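Long-range contact in uncharacterized protein (Legionella pneumophila subsp. pneumophila str. Philadelphia 1, PDB 4RXV), which is of unknown function but carries a RavJ-type clan CA peptidase domain and is probably a Legionella effector with cysteine-peptidase activity: residues E16-D25 with R98-S109. Sequence-based numbering, arbitrary orientation.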
ATOM      1  N   GLU A  16      -0.331 -10.628   3.067  1.00  7.56           N
ATOM      2  CA  GLU A  16      -1.421  -9.757   3.444  1.00  7.67           C
ATOM      3  C   GLU A  16      -2.683  -9.978   2.628  1.00  7.56           C
ATOM      4  O   GLU A  16      -3.731  -9.460   2.981  1.00  8.36           O
ATOM      5  CB  GLU A  16      -0.980  -8.286   3.370  1.00  7.98           C
ATOM      6  CG  GLU A  16       0.114  -7.983   4.363  1.00  8.34           C
ATOM      7  CD  GLU A  16      -0.303  -8.335   5.776  1.00  9.29           C
ATOM      8  OE1 GLU A  16      -1.233  -7.697   6.301  1.00 12.88           O
ATOM      9  OE2 GLU A  16       0.283  -9.258   6.363  1.00 10.71           O
ATOM     10  N   GLN A  17      -2.576 -10.740   1.552  1.00  7.78           N
ATOM     11  CA  GLN A  17      -3.735 -11.070   0.699  1.00  8.46           C
ATOM     12  C   GLN A  17      -4.491  -9.796   0.290  1.00  7.70           C
ATOM     13  O   GLN A  17      -5.722  -9.695   0.425  1.00  8.68           O
ATOM     14  CB  GLN A  17      -4.653 -12.084   1.380  1.00  9.80           C
ATOM     15  CG  GLN A  17      -3.940 -13.419   1.622  1.00 13.32           C
ATOM     16  CD  GLN A  17      -3.539 -14.114   0.320  1.00 17.41           C
ATOM     17  OE1 GLN A  17      -4.408 -14.430  -0.486  1.00 18.81           O
ATOM     18  NE2 GLN A  17      -2.258 -14.432   0.156  1.00 24.97           N
ATOM     19  N   TYR A  18      -3.761  -8.842  -0.265  1.00  7.67           N
ATOM     20  CA  TYR A  18      -4.346  -7.550  -0.638  1.00  7.50           C
ATOM     21  C   TYR A  18      -5.452  -7.694  -1.688  1.00  7.60           C
ATOM     22  O   TYR A  18      -6.352  -6.857  -1.746  1.00  8.54           O
ATOM     23  CB  TYR A  18      -3.249  -6.632  -1.136  1.00  7.59           C
ATOM     24  CG  TYR A  18      -2.329  -6.110  -0.046  1.00  7.20           C
ATOM     25  CD1 TYR A  18      -2.836  -5.478   1.070  1.00  7.78           C
ATOM     26  CD2 TYR A  18      -0.945  -6.199  -0.162  1.00  7.47           C
ATOM     27  CE1 TYR A  18      -2.007  -4.943   2.047  1.00  7.45           C
ATOM     28  CE2 TYR A  18      -0.108  -5.684   0.810  1.00  7.39           C
ATOM     29  CZ  TYR A  18      -0.641  -5.042   1.920  1.00  6.67           C
ATOM     30  OH  TYR A  18       0.231  -4.496   2.830  1.00  7.75           O
ATOM     31  N   GLN A  19      -5.382  -8.744  -2.507  1.00  7.66           N
ATOM     32  CA  GLN A  19      -6.405  -8.969  -3.506  1.00  8.37           C
ATOM     33  C   GLN A  19      -7.780  -9.260  -2.917  1.00  9.39           C
ATOM     34  O   GLN A  19      -8.780  -9.192  -3.629  1.00 10.20           O
ATOM     35  CB  GLN A  19      -5.999 -10.076  -4.473  1.00 10.36           C
ATOM     36  CG  GLN A  19      -6.116 -11.507  -3.993  1.00 11.76           C
ATOM     37  CD  GLN A  19      -5.037 -11.965  -3.061  1.00 16.55           C
ATOM     38  OE1 GLN A  19      -4.177 -11.207  -2.606  1.00 14.88           O
ATOM     39  NE2 GLN A  19      -5.087 -13.248  -2.747  1.00 24.30           N
ATOM     40  N   LYS A  20      -7.833  -9.587  -1.645  1.00  8.77           N
ATOM     41  CA  LYS A  20      -9.083  -9.917  -0.972  1.00  9.78           C
ATOM     42  C   LYS A  20      -9.753  -8.731  -0.317  1.00 10.58           C
ATOM     43  O   LYS A  20     -10.885  -8.840   0.140  1.00 11.52           O
ATOM     44  CB  LYS A  20      -8.862 -11.051   0.054  1.00 11.53           C
ATOM     45  CG  LYS A  20      -8.207 -12.291  -0.505  1.00 14.66           C
ATOM     46  CD  LYS A  20      -8.972 -12.989  -1.567  1.00 19.95           C
ATOM     47  CE  LYS A  20      -8.197 -14.208  -2.048  1.00 26.29           C
ATOM     48  NZ  LYS A  20      -8.702 -15.017  -3.138  1.00 30.49           N
ATOM     49  N   PHE A  21      -9.091  -7.575  -0.288  1.00 10.08           N
ATOM     50  CA  PHE A  21      -9.721  -6.397   0.298  1.00  9.82           C
ATOM     51  C   PHE A  21     -10.959  -5.992  -0.490  1.00  9.75           C
ATOM     52  O   PHE A  21     -11.045  -6.197  -1.704  1.00 10.88           O
ATOM     53  CB  PHE A  21      -8.775  -5.194   0.232  1.00  9.42           C
ATOM     54  CG  PHE A  21      -7.958  -4.961   1.474  1.00  9.06           C
ATOM     55  CD1 PHE A  21      -6.959  -5.832   1.864  1.00  9.48           C
ATOM     56  CD2 PHE A  21      -8.192  -3.825   2.254  1.00  9.55           C
ATOM     57  CE1 PHE A  21      -6.205  -5.551   2.972  1.00 10.60           C
ATOM     58  CE2 PHE A  21      -7.431  -3.564   3.366  1.00 10.11           C
ATOM     59  CZ  PHE A  21      -6.444  -4.412   3.718  1.00 10.30           C
ATOM     60  N   VAL A  22     -11.891  -5.353   0.196  1.00  9.56           N
ATOM     61  CA  VAL A  22     -12.880  -4.523  -0.463  1.00  9.82           C
ATOM     62  C   VAL A  22     -12.179  -3.230  -0.876  1.00  9.86           C
ATOM     63  O   VAL A  22     -11.602  -2.531  -0.049  1.00  9.91           O
ATOM     64  CB  VAL A  22     -14.064  -4.221   0.471  1.00 10.91           C
ATOM     65  CG1 VAL A  22     -14.981  -3.172  -0.154  1.00 12.01           C
ATOM     66  CG2 VAL A  22     -14.830  -5.484   0.796  1.00 12.37           C
ATOM     67  N   VAL A  23     -12.234  -2.929  -2.163  1.00 10.16           N
ATOM     68  CA  VAL A  23     -11.642  -1.728  -2.728  1.00  9.97           C
ATOM     69  C   VAL A  23     -12.828  -0.780  -2.973  1.00  9.48           C
ATOM     70  O   VAL A  23     -13.585  -0.925  -3.947  1.00 10.49           O
ATOM     71  CB  VAL A  23     -10.857  -2.012  -4.019  1.00 10.18           C
ATOM     72  CG1 VAL A  23     -10.273  -0.749  -4.564  1.00 10.38           C
ATOM     73  CG2 VAL A  23      -9.754  -3.015  -3.744  1.00 12.95           C
ATOM     74  N   ALA A  24     -13.009   0.183  -2.069  1.00  9.58           N
ATOM     75  CA  ALA A  24     -14.255   0.954  -2.014  1.00 10.79           C
ATOM     76  C   ALA A  24     -14.464   1.889  -3.198  1.00 11.62           C
ATOM     77  O   ALA A  24     -15.596   2.300  -3.464  1.00 12.81           O
ATOM     78  CB  ALA A  24     -14.321   1.727  -0.696  1.00 12.93           C
ATOM     79  N   ASP A  25     -13.390   2.193  -3.924  1.00 10.62           N
ATOM     80  CA  ASP A  25     -13.450   3.095  -5.068  1.00 10.76           C
ATOM     81  C   ASP A  25     -13.243   2.355  -6.392  1.00 10.82           C
ATOM     82  O   ASP A  25     -12.946   2.989  -7.395  1.00 10.54           O
ATOM     83  CB  ASP A  25     -12.446   4.245  -4.931  1.00 10.87           C
ATOM     84  CG  ASP A  25     -11.020   3.775  -4.753  1.00 10.34           C
ATOM     85  OD1 ASP A  25     -10.761   2.550  -4.693  1.00 10.81           O
ATOM     86  OD2 ASP A  25     -10.154   4.665  -4.630  1.00 11.72           O
ATOM     87  N   ARG A  98     -12.084  -6.394   4.983  1.00  9.71           N
ATOM     88  CA  ARG A  98     -11.111  -5.304   5.134  1.00  8.70           C
ATOM     89  C   ARG A  98     -11.359  -4.346   3.987  1.00  9.05           C
ATOM     90  O   ARG A  98     -11.742  -4.798   2.907  1.00 10.32           O
ATOM     91  CB  ARG A  98      -9.679  -5.842   5.107  1.00  8.79           C
ATOM     92  CG  ARG A  98      -9.390  -6.844   6.231  1.00  8.71           C
ATOM     93  CD  ARG A  98      -7.938  -7.350   6.176  1.00  8.66           C
ATOM     94  NE  ARG A  98      -7.749  -8.133   4.971  1.00  8.65           N
ATOM     95  CZ  ARG A  98      -6.572  -8.465   4.442  1.00  8.54           C
ATOM     96  NH1 ARG A  98      -5.420  -8.124   5.021  1.00  8.86           N
ATOM     97  NH2 ARG A  98      -6.556  -9.157   3.315  1.00  8.93           N
ATOM     98  N   VAL A  99     -11.158  -3.052   4.216  1.00  8.69           N
ATOM     99  CA  VAL A  99     -11.528  -2.048   3.232  1.00  8.66           C
ATOM    100  C   VAL A  99     -10.429  -1.030   3.048  1.00  8.24           C
ATOM    101  O   VAL A  99      -9.882  -0.531   4.011  1.00  9.17           O
ATOM    102  CB  VAL A  99     -12.797  -1.279   3.673  1.00 10.33           C
ATOM    103  CG1 VAL A  99     -13.234  -0.294   2.577  1.00 11.60           C
ATOM    104  CG2 VAL A  99     -13.923  -2.205   4.046  1.00 11.86           C
ATOM    105  N   SER A 100     -10.177  -0.656   1.795  1.00  8.43           N
ATOM    106  CA  SER A 100      -9.316   0.488   1.504  1.00  8.75           C
ATOM    107  C   SER A 100      -9.649   1.062   0.120  1.00  9.46           C
ATOM    108  O   SER A 100     -10.647   0.674  -0.505  1.00 10.00           O
ATOM    109  CB  SER A 100      -7.841   0.122   1.653  1.00  9.24           C
ATOM    110  OG  SER A 100      -7.043   1.267   1.750  1.00 10.18           O
ATOM    111  N   GLU A 101      -8.838   2.011  -0.343  1.00  9.54           N
ATOM    112  CA  GLU A 101      -9.114   2.731  -1.573  1.00  9.58           C
ATOM    113  C   GLU A 101      -7.809   3.380  -2.074  1.00  8.90           C
ATOM    114  O   GLU A 101      -6.733   3.205  -1.476  1.00  9.34           O
ATOM    115  CB  GLU A 101     -10.273   3.734  -1.386  1.00 10.33           C
ATOM    116  CG  GLU A 101     -10.231   4.504  -0.077  1.00 11.32           C
ATOM    117  CD  GLU A 101      -8.963   5.279   0.053  1.00 12.51           C
ATOM    118  OE1 GLU A 101      -8.186   5.022   0.992  1.00 14.48           O
ATOM    119  OE2 GLU A 101      -8.725   6.144  -0.816  1.00 14.33           O
ATOM    120  N   CYS A 102      -7.895   4.103  -3.183  1.00  9.38           N
ATOM    121  CA  CYS A 102      -6.728   4.523  -3.957  1.00  9.67           C
ATOM    122  C   CYS A 102      -5.746   5.395  -3.190  1.00  9.70           C
ATOM    123  O   CYS A 102      -4.542   5.359  -3.449  1.00  9.92           O
ATOM    124  CB  CYS A 102      -7.221   5.275  -5.204  1.00 10.26           C
ATOM    125  SG  CYS A 102      -6.038   5.576  -6.502  1.00 10.51           S
ATOM    126  N   SER A 103      -6.267   6.210  -2.285  0.78  9.81           N
ATOM    127  CA  SER A 103      -5.424   7.103  -1.509  0.78 10.65           C
ATOM    128  C   SER A 103      -4.659   6.400  -0.394  0.78 10.74           C
ATOM    129  O   SER A 103      -3.444   6.446  -0.372  0.78 13.19           O
ATOM    130  CB  SER A 103      -6.262   8.251  -0.948  0.78 13.48           C
ATOM    131  OG  SER A 103      -6.631   9.111  -1.999  0.78 15.22           O
ATOM    132  N   ASN A 104      -5.355   5.754   0.527  1.00  8.94           N
ATOM    133  CA  ASN A 104      -4.727   5.335   1.789  1.00  9.67           C
ATOM    134  C   ASN A 104      -4.208   3.921   1.778  1.00  8.29           C
ATOM    135  O   ASN A 104      -3.493   3.566   2.706  1.00  8.87           O
ATOM    136  CB  ASN A 104      -5.685   5.492   2.982  1.00 11.28           C
ATOM    137  CG  ASN A 104      -6.025   6.937   3.297  1.00 13.09           C
ATOM    138  OD1 ASN A 104      -5.482   7.873   2.686  1.00 13.74           O
ATOM    139  ND2 ASN A 104      -6.895   7.132   4.286  1.00 15.27           N
ATOM    140  N   PHE A 105      -4.531   3.091   0.784  1.00  7.63           N
ATOM    141  CA  PHE A 105      -4.158   1.689   0.875  1.00  7.47           C
ATOM    142  C   PHE A 105      -2.639   1.513   1.066  1.00  6.92           C
ATOM    143  O   PHE A 105      -2.203   0.651   1.831  1.00  7.46           O
ATOM    144  CB  PHE A 105      -4.642   0.977  -0.386  1.00  7.71           C
ATOM    145  CG  PHE A 105      -4.969  -0.516  -0.231  1.00  7.52           C
ATOM    146  CD1 PHE A 105      -4.522  -1.291   0.814  1.00  7.79           C
ATOM    147  CD2 PHE A 105      -5.747  -1.117  -1.196  1.00  8.52           C
ATOM    148  CE1 PHE A 105      -4.849  -2.646   0.885  1.00  8.59           C
ATOM    149  CE2 PHE A 105      -6.050  -2.466  -1.155  1.00  8.63           C
ATOM    150  CZ  PHE A 105      -5.595  -3.229  -0.118  1.00  8.58           C
ATOM    151  N   ALA A 106      -1.839   2.317   0.373  1.00  6.94           N
ATOM    152  CA  ALA A 106      -0.391   2.221   0.442  1.00  7.74           C
ATOM    153  C   ALA A 106       0.126   2.314   1.879  1.00  6.81           C
ATOM    154  O   ALA A 106       1.192   1.781   2.169  1.00  7.51           O
ATOM    155  CB  ALA A 106       0.252   3.270  -0.422  1.00  8.43           C
ATOM    156  N   TYR A 107      -0.600   2.976   2.771  1.00  7.19           N
ATOM    157  CA  TYR A 107      -0.174   3.145   4.142  1.00  7.19           C
ATOM    158  C   TYR A 107      -0.072   1.784   4.832  1.00  6.67           C
ATOM    159  O   TYR A 107       0.757   1.616   5.716  1.00  7.65           O
ATOM    160  CB  TYR A 107      -1.145   4.035   4.891  1.00  7.69           C
ATOM    161  CG  TYR A 107      -1.341   5.441   4.346  1.00  7.54           C
ATOM    162  CD1 TYR A 107      -0.556   5.992   3.349  1.00  8.00           C
ATOM    163  CD2 TYR A 107      -2.385   6.211   4.834  1.00  9.18           C
ATOM    164  CE1 TYR A 107      -0.785   7.270   2.874  1.00  9.84           C
ATOM    165  CE2 TYR A 107      -2.613   7.484   4.366  1.00  9.92           C
ATOM    166  CZ  TYR A 107      -1.816   7.993   3.377  1.00 10.60           C
ATOM    167  OH  TYR A 107      -2.021   9.269   2.895  1.00 14.65           O
ATOM    168  N   HIS A 108      -0.931   0.839   4.445  1.00  7.39           N
ATOM    169  CA  HIS A 108      -0.892  -0.501   5.028  1.00  6.96           C
ATOM    170  C   HIS A 108       0.467  -1.128   4.763  1.00  6.94           C
ATOM    171  O   HIS A 108       1.123  -1.636   5.666  1.00  7.39           O
ATOM    172  CB  HIS A 108      -2.007  -1.328   4.410  1.00  7.20           C
ATOM    173  CG  HIS A 108      -2.219  -2.660   5.041  1.00  7.71           C
ATOM    174  ND1 HIS A 108      -1.298  -3.684   4.976  1.00  7.66           N
ATOM    175  CD2 HIS A 108      -3.287  -3.128   5.723  1.00  8.68           C
ATOM    176  CE1 HIS A 108      -1.796  -4.719   5.622  1.00  7.88           C
ATOM    177  NE2 HIS A 108      -3.000  -4.411   6.077  1.00  8.20           N
ATOM    178  N   SER A 109       0.882  -1.125   3.508  0.86  6.59           N
ATOM    179  CA  SER A 109       2.183  -1.704   3.140  0.86  6.74           C
ATOM    180  C   SER A 109       3.346  -0.947   3.747  0.86  6.95           C
ATOM    181  O   SER A 109       4.339  -1.585   4.125  0.86  6.92           O
ATOM    182  CB  SER A 109       2.354  -1.773   1.626  0.86  7.63           C
ATOM    183  OG  SER A 109       1.395  -2.604   1.027  0.86  8.09           O
TER
HETATM  184  O   HOH W   1     -12.002  -8.242   2.583  1.00 11.63           O
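The carbonyl oxygen of E16 takes two bonds from one guanidinium: R98 NH1 lies 3.0 Å and R98 NH2 2.9 Å from E16 O, both in the carbonyl plane. A bend at chi3 (-66°) folds the R98 chain back across F21, so that CE1 of that ring sits under the centre of the guanidinium. R98 CB also covers F21, 3.7 Å from its ring centroid and only 13° off the normal, a CH-pi contact. On the opposite face F105 CZ approaches F21 CG to 3.3 Å.

Y18 OH bonds H108 ND1 at 2.8 Å and accepts from S109 OG at 2.9 Å. The Y18 edge meets the H108 face with planes 83° apart, an offset edge-to-face pair, and N85 OD1 bonds both H108 NE2 and R98 NH1.

Parallel pairing of V22 with V99 and V23 with S100 rests on the backbone bonds V22 N to R98 O, S100 N to V22 O and A24 N to S100 O. Beyond it D25 OD2 accepts from C102 N at 2.7 Å on its syn side, while W173 binds D25 OD1. C102, just ahead of helix 105-114 with its carbonyl bonded to H139, probably stands where clan CA peptidases carry their nucleophilic cysteine. Strand 22-23 forms one outer edge of the mixed sheet, beside strand 95-100, with helix 37-50 against V22 and V99, helix 172-176 against V23 and C102, and helix 74-84 against H108.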